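Local coordinates for protein putative transcriptional regulator (PDB 3K4H) that probably regulates transcription as a LacI-family regulator, and binds a glucose-containing glycan between the two lobes of its periplasmic-binding-protein-like fold, at residues A[60-63]-A[64-68]; A[80-83]-A[84-87]; A[215-218]-A[219-222]. All coordinates share one frame; numbering follows the deposited sequence.

Interaction 1 (A[60-63]-A[64-68])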
loop_
_atom_site.group_PDB
_atom_site.type_symbol
_atom_site.label_atom_id
_atom_site.label_comp_id
_atom_site.label_asym_id
_atom_site.label_seq_id
_atom_site.Cartn_x
_atom_site.Cartn_y
_atom_site.Cartn_z
ATOM N N GLY A 60 -0.164 20.716 24.266
ATOM C CA GLY A 60 -0.734 19.498 24.769
ATOM C C GLY A 60 0.246 18.327 24.686
ATOM O O GLY A 60 0.471 17.617 25.688
ATOM N N VAL A 61 0.818 18.135 23.494
ATOM C CA VAL A 61 1.692 17.001 23.223
ATOM C C VAL A 61 2.991 17.135 23.999
ATOM O O VAL A 61 3.541 16.157 24.519
ATOM C CB VAL A 61 2.001 16.875 21.721
ATOM C CG1 VAL A 61 3.287 16.087 21.488
ATOM C CG2 VAL A 61 0.814 16.243 20.956
ATOM N N VAL A 62 3.468 18.366 24.078
ATOM C CA VAL A 62 4.694 18.688 24.789
ATOM C C VAL A 62 4.585 18.349 26.279
ATOM O O VAL A 62 5.490 17.752 26.833
ATOM C CB VAL A 62 5.083 20.164 24.497
ATOM C CG1 VAL A 62 5.970 20.729 25.540
ATOM C CG2 VAL A 62 5.759 20.240 23.139
ATOM N N LYS A 63 3.462 18.686 26.913
ATOM C CA LYS A 63 3.270 18.349 28.329
ATOM C C LYS A 63 3.188 16.825 28.518
ATOM O O LYS A 63 3.716 16.279 29.483
ATOM C CB LYS A 63 2.044 19.066 28.924
ATOM C CG LYS A 63 1.980 20.587 28.643
ATOM C CD LYS A 63 1.185 21.414 29.697
ATOM C CE LYS A 63 0.046 20.614 30.390
ATOM N NZ LYS A 63 -0.229 21.104 31.803
HETATM N N MSE A 64 2.534 16.155 27.577
HETATM C CA MSE A 64 2.512 14.706 27.507
HETATM C C MSE A 64 3.905 14.117 27.605
HETATM O O MSE A 64 4.160 13.242 28.432
HETATM C CB MSE A 64 1.887 14.236 26.197
HETATM C CG MSE A 64 0.391 14.386 26.103
HETATM SE SE MSE A 64 -0.343 13.527 24.506
HETATM C CE MSE A 64 0.409 11.782 24.762
ATOM N N VAL A 65 4.799 14.588 26.744
ATOM C CA VAL A 65 6.152 14.057 26.685
ATOM C C VAL A 65 6.915 14.502 27.921
ATOM O O VAL A 65 7.666 13.722 28.503
ATOM C CB VAL A 65 6.907 14.503 25.395
ATOM C CG1 VAL A 65 8.321 13.932 25.365
ATOM C CG2 VAL A 65 6.153 14.078 24.168
ATOM N N GLN A 66 6.695 15.746 28.337
ATOM C CA GLN A 66 7.416 16.290 29.489
ATOM C C GLN A 66 7.072 15.621 30.817
ATOM O O GLN A 66 7.898 15.551 31.718
ATOM C CB GLN A 66 7.297 17.815 29.541
ATOM C CG GLN A 66 8.329 18.416 28.609
ATOM C CD GLN A 66 8.080 19.850 28.138
ATOM O OE1 GLN A 66 7.108 20.521 28.519
ATOM N NE2 GLN A 66 8.991 20.326 27.279
ATOM N N GLY A 67 5.861 15.087 30.897
ATOM C CA GLY A 67 5.346 14.484 32.115
ATOM C C GLY A 67 5.875 13.112 32.443
ATOM O O GLY A 67 5.638 12.632 33.536
ATOM N N ARG A 68 6.596 12.484 31.515
ATOM C CA ARG A 68 7.113 11.110 31.687
ATOM C C ARG A 68 6.048 10.073 32.077
ATOM O O ARG A 68 6.385 8.989 32.567
ATOM C CB ARG A 68 8.257 11.027 32.703
ATOM C CG ARG A 68 9.184 12.200 32.784
ATOM C CD ARG A 68 10.068 12.295 31.576
ATOM N NE ARG A 68 11.128 13.268 31.821
ATOM C CZ ARG A 68 11.277 14.414 31.162
ATOM N NH1 ARG A 68 12.290 15.218 31.475
ATOM N NH2 ARG A 68 10.438 14.741 30.181
#
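Gly-60 O and Met-64 N open a run of four i to i+4 backbone hydrogen bonds that joins 60-63 to 64-68 in the last turns of a helix. The bond from Gln-66 N to Val-62 O is 2.8 Å long, with an N-H...O angle of 155°. The last bond, from Gly-67 N to Lys-63 O, is as short but more bent, at 133°. Arg-68 then leaves helical geometry with positive phi. Arg-68 NH2 turns back to Val-65 O in a weak bond of 3.4 Å, with the oxygen at the edge of the guanidinium group and in its plane.

Val-62 and Gln-66 lie side by side and point the same way. CG1 of Val-62 sits anti to the backbone N (chi1 158°), which sets it against the Gln-66 amide, with Gln-66 CD 3.5 Å from Val-62 CG1. One turn apart on the same helix, Val-61 CG1 and Val-65 CG2 make a loose apolar contact at 4.4 Å. CB of selenomethionine Met-64 lies near Val-61 O, and the selenium end leads away.

The helix packs on strand 72-75 and helix 83-90. Met-64 and Val-61 reach Ile-73 of the strand. Val-61, Val-62 and Val-65 face helix 83-90, where they meet Ile-84, Leu-88 and Tyr-87.

Interaction 2 (A[80-83]-A[84-87])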
loop_
_atom_site.group_PDB
_atom_site.type_symbol
_atom_site.label_atom_id
_atom_site.label_comp_id
_atom_site.label_asym_id
_atom_site.label_seq_id
_atom_site.Cartn_x
_atom_site.Cartn_y
_atom_site.Cartn_z
ATOM N N GLU A 80 1.044 17.690 6.522
ATOM C CA GLU A 80 2.320 18.170 6.008
ATOM C C GLU A 80 2.925 19.243 6.944
ATOM O O GLU A 80 2.221 20.185 7.348
ATOM C CB GLU A 80 2.055 18.762 4.622
ATOM C CG GLU A 80 3.255 18.809 3.685
ATOM C CD GLU A 80 3.043 19.765 2.513
ATOM O OE1 GLU A 80 1.865 20.085 2.218
ATOM O OE2 GLU A 80 4.054 20.202 1.901
ATOM N N ASN A 81 4.221 19.107 7.274
ATOM C CA ASN A 81 4.915 20.033 8.205
ATOM C C ASN A 81 4.260 20.043 9.576
ATOM O O ASN A 81 4.044 21.100 10.194
ATOM C CB ASN A 81 4.931 21.490 7.693
ATOM C CG ASN A 81 5.795 21.684 6.469
ATOM O OD1 ASN A 81 6.631 20.834 6.128
ATOM N ND2 ASN A 81 5.596 22.820 5.791
ATOM N N ASP A 82 3.891 18.878 10.052
ATOM C CA ASP A 82 3.359 18.840 11.369
ATOM C C ASP A 82 4.549 19.112 12.305
ATOM O O ASP A 82 5.529 18.339 12.334
ATOM C CB ASP A 82 2.725 17.479 11.619
ATOM C CG ASP A 82 1.718 17.501 12.731
ATOM O OD1 ASP A 82 1.122 16.432 12.949
ATOM O OD2 ASP A 82 1.488 18.563 13.358
ATOM N N ARG A 83 4.488 20.235 13.019
ATOM C CA ARG A 83 5.415 20.470 14.100
ATOM C C ARG A 83 5.369 19.271 15.052
ATOM O O ARG A 83 6.420 18.837 15.542
ATOM C CB ARG A 83 5.063 21.725 14.913
ATOM C CG ARG A 83 4.965 23.023 14.183
ATOM C CD ARG A 83 3.993 23.918 14.918
ATOM N NE ARG A 83 4.548 24.320 16.205
ATOM C CZ ARG A 83 3.898 24.942 17.191
ATOM N NH1 ARG A 83 2.618 25.264 17.093
ATOM N NH2 ARG A 83 4.552 25.241 18.297
ATOM N N ILE A 84 4.168 18.749 15.337
ATOM C CA ILE A 84 4.048 17.680 16.335
ATOM C C ILE A 84 5.041 16.569 16.033
ATOM O O ILE A 84 5.770 16.123 16.925
ATOM C CB ILE A 84 2.627 17.074 16.448
ATOM C CG1 ILE A 84 1.537 18.143 16.622
ATOM C CG2 ILE A 84 2.556 16.100 17.611
ATOM C CD1 ILE A 84 1.464 18.716 17.960
ATOM N N ILE A 85 5.073 16.141 14.769
ATOM C CA ILE A 85 6.012 15.118 14.318
ATOM C C ILE A 85 7.462 15.574 14.422
ATOM O O ILE A 85 8.293 14.789 14.880
ATOM C CB ILE A 85 5.749 14.653 12.880
ATOM C CG1 ILE A 85 4.383 13.994 12.775
ATOM C CG2 ILE A 85 6.836 13.636 12.416
ATOM C CD1 ILE A 85 4.086 13.473 11.363
ATOM N N GLN A 86 7.780 16.808 14.002
ATOM C CA GLN A 86 9.153 17.325 14.150
ATOM C C GLN A 86 9.565 17.196 15.602
ATOM O O GLN A 86 10.692 16.814 15.896
ATOM C CB GLN A 86 9.332 18.791 13.680
ATOM C CG GLN A 86 10.031 19.016 12.307
ATOM C CD GLN A 86 11.374 18.242 12.099
ATOM O OE1 GLN A 86 11.454 17.327 11.256
ATOM N NE2 GLN A 86 12.423 18.619 12.852
ATOM N N TYR A 87 8.636 17.480 16.506
ATOM C CA TYR A 87 8.935 17.464 17.911
ATOM C C TYR A 87 9.232 16.064 18.380
ATOM O O TYR A 87 10.271 15.824 19.008
ATOM C CB TYR A 87 7.799 18.062 18.742
ATOM C CG TYR A 87 8.047 17.939 20.230
ATOM C CD1 TYR A 87 7.449 16.919 20.972
ATOM C CD2 TYR A 87 8.921 18.816 20.892
ATOM C CE1 TYR A 87 7.703 16.789 22.346
ATOM C CE2 TYR A 87 9.174 18.697 22.258
ATOM C CZ TYR A 87 8.562 17.683 22.982
ATOM O OH TYR A 87 8.800 17.542 24.333
#
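Asp-82 O accepts from Gln-86 N at 3.2 Å, and Arg-83 O accepts from Tyr-87 N at 2.8 Å, so the chain passes from loop into its first helical turn.

Asp-82 occupies the N-cap position. Its CG is anti to the backbone N (chi1 -159°), and this brings the carboxylate to the Ile-84 N-H in the first turn. Asp-82 OD2 accepts a weak capping bond of 3.3 Å from Ile-84 N, with an N-H...O angle of 146°. Asp-82 and Ile-84 pass at a slant, with the carboxylate beside Ile-84 CG1. Ile-85 CG1 packs against Asp-82 CB at 4.0 Å. The buried carboxylate has further partners: OD1 makes a weak hydrogen bond with the hydroxyl of Tyr-77, and OD2 a long, weak ion pair with Arg-79. The helix N-terminus, and perhaps Arg-79, would be expected to favour the charged carboxylate.

Arg-83 directs its side chain away from the turn. Its NH1 forms a salt bridge with Glu-54, and its guanidinium makes a cation-pi contact with Phe-58.

This is a side-chain N-cap at the head of a helix that follows a strand, here 72-75 and 83-90, in the alternating alpha/beta lobe of a periplasmic-binding-protein-like fold. The Asp-82 side chain is about 10 Å from a bound glucose.

Interaction 3 (A[215-218]-A[219-222])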
loop_
_atom_site.group_PDB
_atom_site.type_symbol
_atom_site.label_atom_id
_atom_site.label_comp_id
_atom_site.label_asym_id
_atom_site.label_seq_id
_atom_site.Cartn_x
_atom_site.Cartn_y
_atom_site.Cartn_z
ATOM N N GLY A 215 -33.465 20.978 -5.971
ATOM C CA GLY A 215 -34.430 20.233 -6.745
ATOM C C GLY A 215 -33.812 19.200 -7.665
ATOM O O GLY A 215 -34.486 18.654 -8.548
ATOM N N PHE A 216 -32.529 18.916 -7.474
ATOM C CA PHE A 216 -31.918 17.802 -8.197
ATOM C C PHE A 216 -32.291 16.478 -7.551
ATOM O O PHE A 216 -32.785 16.413 -6.420
ATOM C CB PHE A 216 -30.398 17.921 -8.242
ATOM C CG PHE A 216 -29.905 19.096 -9.002
ATOM C CD1 PHE A 216 -29.638 18.991 -10.345
ATOM C CD2 PHE A 216 -29.706 20.311 -8.369
ATOM C CE1 PHE A 216 -29.170 20.109 -11.051
ATOM C CE2 PHE A 216 -29.257 21.414 -9.054
ATOM C CZ PHE A 216 -28.982 21.329 -10.380
ATOM N N VAL A 217 -32.042 15.408 -8.279
ATOM C CA VAL A 217 -32.330 14.106 -7.742
ATOM C C VAL A 217 -31.082 13.293 -7.831
ATOM O O VAL A 217 -30.467 13.191 -8.894
ATOM C CB VAL A 217 -33.533 13.409 -8.447
ATOM C CG1 VAL A 217 -33.611 11.950 -8.077
ATOM C CG2 VAL A 217 -34.822 14.084 -8.034
ATOM N N VAL A 218 -30.705 12.718 -6.701
ATOM C CA VAL A 218 -29.628 11.744 -6.699
ATOM C C VAL A 218 -30.265 10.361 -6.776
ATOM O O VAL A 218 -31.177 10.068 -6.002
ATOM C CB VAL A 218 -28.702 11.896 -5.467
ATOM C CG1 VAL A 218 -27.553 10.920 -5.540
ATOM C CG2 VAL A 218 -28.175 13.294 -5.380
ATOM N N PRO A 219 -29.794 9.512 -7.711
ATOM C CA PRO A 219 -28.669 9.756 -8.602
ATOM C C PRO A 219 -28.984 10.003 -10.065
ATOM O O PRO A 219 -28.075 9.874 -10.909
ATOM C CB PRO A 219 -27.943 8.443 -8.536
ATOM C CG PRO A 219 -29.033 7.466 -8.497
ATOM C CD PRO A 219 -30.144 8.084 -7.692
ATOM N N LYS A 220 -30.231 10.335 -10.390
ATOM C CA LYS A 220 -30.566 10.536 -11.792
ATOM C C LYS A 220 -29.792 11.725 -12.367
ATOM O O LYS A 220 -29.224 11.619 -13.452
ATOM C CB LYS A 220 -32.074 10.656 -12.032
ATOM C CG LYS A 220 -32.751 11.836 -11.378
ATOM C CD LYS A 220 -34.097 12.211 -12.051
ATOM C CE LYS A 220 -35.211 11.166 -11.849
ATOM N NZ LYS A 220 -36.576 11.767 -11.884
ATOM N N ASP A 221 -29.747 12.834 -11.631
ATOM C CA ASP A 221 -29.082 14.036 -12.113
ATOM C C ASP A 221 -27.579 14.056 -11.784
ATOM O O ASP A 221 -26.754 14.509 -12.594
ATOM C CB ASP A 221 -29.759 15.285 -11.541
ATOM C CG ASP A 221 -31.239 15.381 -11.897
ATOM O OD1 ASP A 221 -31.591 15.213 -13.075
ATOM O OD2 ASP A 221 -32.054 15.657 -10.995
ATOM N N VAL A 222 -27.227 13.575 -10.597
ATOM C CA VAL A 222 -25.842 13.627 -10.148
ATOM C C VAL A 222 -25.566 12.391 -9.343
ATOM O O VAL A 222 -26.345 12.057 -8.457
ATOM C CB VAL A 222 -25.558 14.855 -9.248
ATOM C CG1 VAL A 222 -24.139 14.829 -8.740
ATOM C CG2 VAL A 222 -25.771 16.129 -9.985
#
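Val-217, Val-218 and Asp-221 carry this contact, a loop folded back on itself between helix 201-213 and strand 223-227. Val-217 is held at both ends of its backbone by Asp-221. Val-217 N donates to Asp-221 OD2 at 2.7 Å, on the anti side of the carboxylate and 15° out of its plane. Val-217 O accepts from Asp-221 N at 2.9 Å, with the donor nearly in line with the carbonyl.

The Asp-221 CB rests at the edge of the Phe-216 ring, 3.9 Å from Phe-216 CD1, and the ring and carboxylate planes stand 79° apart. Val-217 CG1 meets Lys-220 CG. The lysine has chi1 63°, which turns its methylene chain across the valine.

The cis peptide before Pro-219 lies at the bend. Val-218 CG1 lies 3.9 Å from Pro-219 CB and beside Val-222 O. Inward, Val-218 packs on Leu-208 and Leu-211 of helix 201-213.

The chemistry implies a turn braced by polar bonds within its own chain: two bonds to one aspartate tie the arms together, and the cis proline is consistent with the tight reversal.

In the fold
Interactions 1 and 2 belong to the same lobe and touch. Tyr-87 packs on Val-62 and Val-65, and Ile-84 on Val-61, so helices 54-66 and 83-90 share one apolar seam. Interaction 3 lies in the other lobe, its centre about 50 Å from that of interaction 1 and about 42 Å from that of interaction 2. Each contact has a buried side (Val-61 and Met-64; Asp-82 and Ile-84; Val-218 and Val-222) and an exposed one (Lys-63 and Gln-66; Arg-83 and Gln-86; Val-217 and Lys-220). Interaction 1 lies in the last turns of a helix, held by main-chain bonds. Interaction 2 starts a helix with an aspartate cap, and interaction 3 shapes a loop with an aspartate and a cis proline.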